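Local coordinates for cyclic dimeric GMP binding protein (Pseudomonas fluorescens, PDB 3PJV), which probably relays the cytoplasmic binding of cyclic di-GMP across the inner membrane to its periplasmic domain, which controls proteolysis by the periplasmic protease LapG, at residues T26-S31 with L44-I49. Residues are numbered along the deposited sequence; the frame is centred on the assembly and turned at random.
Sequences TALALS and LLVSSI
Leu28 reaches from the long helix 6-32 into the side of helix 39-50 and meets Leu45, Val46 and Ile49 there. The two helices form an antiparallel helical hairpin in the LapD/MoxY periplasmic domain; their short segments run at 155° to each other, with axes 10.3 Å apart at closest approach. The side chain of Leu28 already starts out toward helix 39-50, and CG, anti to the backbone N (chi1 -180°), carries the two methyls further that way. CD1 sits against the Leu45 carbonyl, 3.8 Å from Leu45 O, with Ile49 CG1 nearby at 4.4 Å. Both methyls also approach Val46 CG2; CD2 comes nearer to it, at 4.2 Å, and here the leucine and valine side chains cross at about a right angle.

Strand 55-62 packs against this pair: Leu28 and Val46 both rest on Ile58, while Ile49 packs on Tyr55. Leu28 also touches Val110 of the second subunit, so one buried leucine joins the hairpin, the neighbouring strand and the dimer partner.

One turn further along helix 6-32, Ser31 faces helix 39-50 too. It is modelled in two conformers, and in one of them the hydroxyl turns back to its own helix: Ser31 OG then donates to Ala27 O at 2.9 Å, from 37° above the carbonyl plane, while Ser31 N reaches that same oxygen from the opposite face. Leu45 answers from the other helix with its side chain directed at this turn, and its CD1 methyl ends in van der Waals contact with the backbone carbonyl, 3.6 Å from Ser31 O.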
ATOM      1  N   THR A  26      12.741   6.612   2.726  1.00 19.75           N
ATOM      2  CA  THR A  26      14.067   6.004   2.688  1.00 22.21           C
ATOM      3  C   THR A  26      14.285   5.318   1.345  1.00 21.99           C
ATOM      4  O   THR A  26      15.341   5.481   0.727  1.00 20.95           O
ATOM      5  CB  THR A  26      14.238   5.006   3.847  1.00 22.11           C
ATOM      6  OG1 THR A  26      14.179   5.724   5.085  1.00 21.31           O
ATOM      7  CG2 THR A  26      15.573   4.240   3.743  1.00 22.48           C
ATOM      8  N   ALA A  27      13.280   4.572   0.886  1.00 22.34           N
ATOM      9  CA  ALA A  27      13.389   3.884  -0.397  1.00 25.18           C
ATOM     10  C   ALA A  27      13.516   4.873  -1.556  1.00 24.41           C
ATOM     11  O   ALA A  27      14.289   4.649  -2.500  1.00 22.62           O
ATOM     12  CB  ALA A  27      12.199   2.955  -0.616  1.00 27.73           C
ATOM     13  N   LEU A  28      12.752   5.961  -1.490  1.00 19.96           N
ATOM     14  CA  LEU A  28      12.734   6.933  -2.576  1.00 19.83           C
ATOM     15  C   LEU A  28      14.055   7.694  -2.615  1.00 20.24           C
ATOM     16  O   LEU A  28      14.635   7.896  -3.689  1.00 23.57           O
ATOM     17  CB  LEU A  28      11.526   7.878  -2.447  1.00 20.24           C
ATOM     18  CG  LEU A  28      11.309   8.981  -3.496  1.00 22.04           C
ATOM     19  CD1 LEU A  28      11.417   8.423  -4.909  1.00 21.59           C
ATOM     20  CD2 LEU A  28       9.952   9.678  -3.298  1.00 17.65           C
ATOM     21  N   ALA A  29      14.555   8.078  -1.440  1.00 19.01           N
ATOM     22  CA  ALA A  29      15.840   8.762  -1.378  1.00 18.89           C
ATOM     23  C   ALA A  29      16.906   7.891  -2.034  1.00 20.93           C
ATOM     24  O   ALA A  29      17.744   8.390  -2.781  1.00 22.87           O
ATOM     25  CB  ALA A  29      16.231   9.088   0.070  1.00 20.91           C
ATOM     26  N   LEU A  30      16.876   6.599  -1.739  1.00 20.88           N
ATOM     27  CA  LEU A  30      17.839   5.659  -2.320  1.00 25.51           C
ATOM     28  C   LEU A  30      17.675   5.618  -3.843  1.00 26.27           C
ATOM     29  O   LEU A  30      18.646   5.700  -4.595  1.00 27.48           O
ATOM     30  CB  LEU A  30      17.625   4.262  -1.732  1.00 27.80           C
ATOM     31  CG  LEU A  30      18.787   3.281  -1.571  1.00 39.07           C
ATOM     32  CD1 LEU A  30      18.283   1.845  -1.740  1.00 41.09           C
ATOM     33  CD2 LEU A  30      19.948   3.583  -2.513  1.00 40.89           C
ATOM     34  N   SER A  31      16.435   5.492  -4.292  1.00 22.90           N
ATOM     35  CA  SER A  31      16.154   5.428  -5.721  0.50 25.92           C
ATOM     36  C   SER A  31      16.651   6.671  -6.451  1.00 26.59           C
ATOM     37  O   SER A  31      17.142   6.579  -7.576  1.00 25.56           O
ATOM     38  CB  SER A  31      14.652   5.237  -5.951  0.50 28.08           C
ATOM     39  OG  SER A  31      14.208   4.044  -5.333  0.50 29.40           O
ATOM     40  N   LEU A  44       9.889  11.098 -12.644  1.00 26.53           N
ATOM     41  CA  LEU A  44       9.389   9.751 -12.921  1.00 29.18           C
ATOM     42  C   LEU A  44       9.390   8.874 -11.680  1.00 27.99           C
ATOM     43  O   LEU A  44       8.422   8.167 -11.398  1.00 26.25           O
ATOM     44  CB  LEU A  44      10.221   9.065 -14.005  1.00 33.49           C
ATOM     45  CG  LEU A  44       9.699   9.169 -15.429  1.00 41.06           C
ATOM     46  CD1 LEU A  44      10.232   8.007 -16.247  1.00 43.66           C
ATOM     47  CD2 LEU A  44       8.189   9.160 -15.419  1.00 41.12           C
ATOM     48  N   LEU A  45      10.497   8.913 -10.948  1.00 24.80           N
ATOM     49  CA  LEU A  45      10.656   8.084  -9.760  1.00 26.77           C
ATOM     50  C   LEU A  45       9.703   8.487  -8.642  1.00 28.00           C
ATOM     51  O   LEU A  45       9.188   7.632  -7.927  1.00 28.61           O
ATOM     52  CB  LEU A  45      12.102   8.141  -9.266  1.00 26.17           C
ATOM     53  CG  LEU A  45      13.053   7.345 -10.161  1.00 28.88           C
ATOM     54  CD1 LEU A  45      14.501   7.631  -9.793  1.00 29.92           C
ATOM     55  CD2 LEU A  45      12.745   5.851 -10.071  1.00 29.62           C
ATOM     56  N   VAL A  46       9.460   9.784  -8.498  1.00 24.19           N
ATOM     57  CA  VAL A  46       8.503  10.240  -7.501  1.00 23.53           C
ATOM     58  C   VAL A  46       7.068   9.867  -7.904  1.00 24.45           C
ATOM     59  O   VAL A  46       6.284   9.408  -7.074  1.00 25.34           O
ATOM     60  CB  VAL A  46       8.597  11.751  -7.260  1.00 21.98           C
ATOM     61  CG1 VAL A  46       7.482  12.218  -6.310  1.00 21.12           C
ATOM     62  CG2 VAL A  46       9.973  12.117  -6.695  1.00 21.56           C
ATOM     63  N   SER A  47       6.737  10.056  -9.179  1.00 23.17           N
ATOM     64  CA  SER A  47       5.399   9.708  -9.670  1.00 28.33           C
ATOM     65  C   SER A  47       5.092   8.232  -9.488  1.00 31.56           C
ATOM     66  O   SER A  47       3.973   7.863  -9.113  1.00 34.15           O
ATOM     67  CB  SER A  47       5.255  10.079 -11.150  1.00 30.75           C
ATOM     68  OG  SER A  47       5.142  11.476 -11.301  1.00 37.69           O
ATOM     69  N   SER A  48       6.082   7.395  -9.775  1.00 31.91           N
ATOM     70  CA  SER A  48       5.966   5.951  -9.616  1.00 36.26           C
ATOM     71  C   SER A  48       5.389   5.614  -8.247  1.00 36.96           C
ATOM     72  O   SER A  48       4.349   4.966  -8.141  1.00 36.71           O
ATOM     73  CB  SER A  48       7.341   5.296  -9.795  1.00 42.01           C
ATOM     74  OG  SER A  48       7.294   3.894  -9.596  1.00 44.01           O
ATOM     75  N   ILE A  49       6.067   6.074  -7.200  1.00 28.89           N
ATOM     76  CA  ILE A  49       5.645   5.827  -5.826  1.00 27.71           C
ATOM     77  C   ILE A  49       4.300   6.488  -5.490  1.00 27.20           C
ATOM     78  O   ILE A  49       3.451   5.884  -4.839  1.00 26.00           O
ATOM     79  CB  ILE A  49       6.736   6.291  -4.833  1.00 28.02           C
ATOM     80  CG1 ILE A  49       8.067   5.628  -5.196  1.00 27.54           C
ATOM     81  CG2 ILE A  49       6.335   5.999  -3.384  1.00 23.35           C
ATOM     82  CD1 ILE A  49       8.007   4.113  -5.246  1.00 27.99           C
TER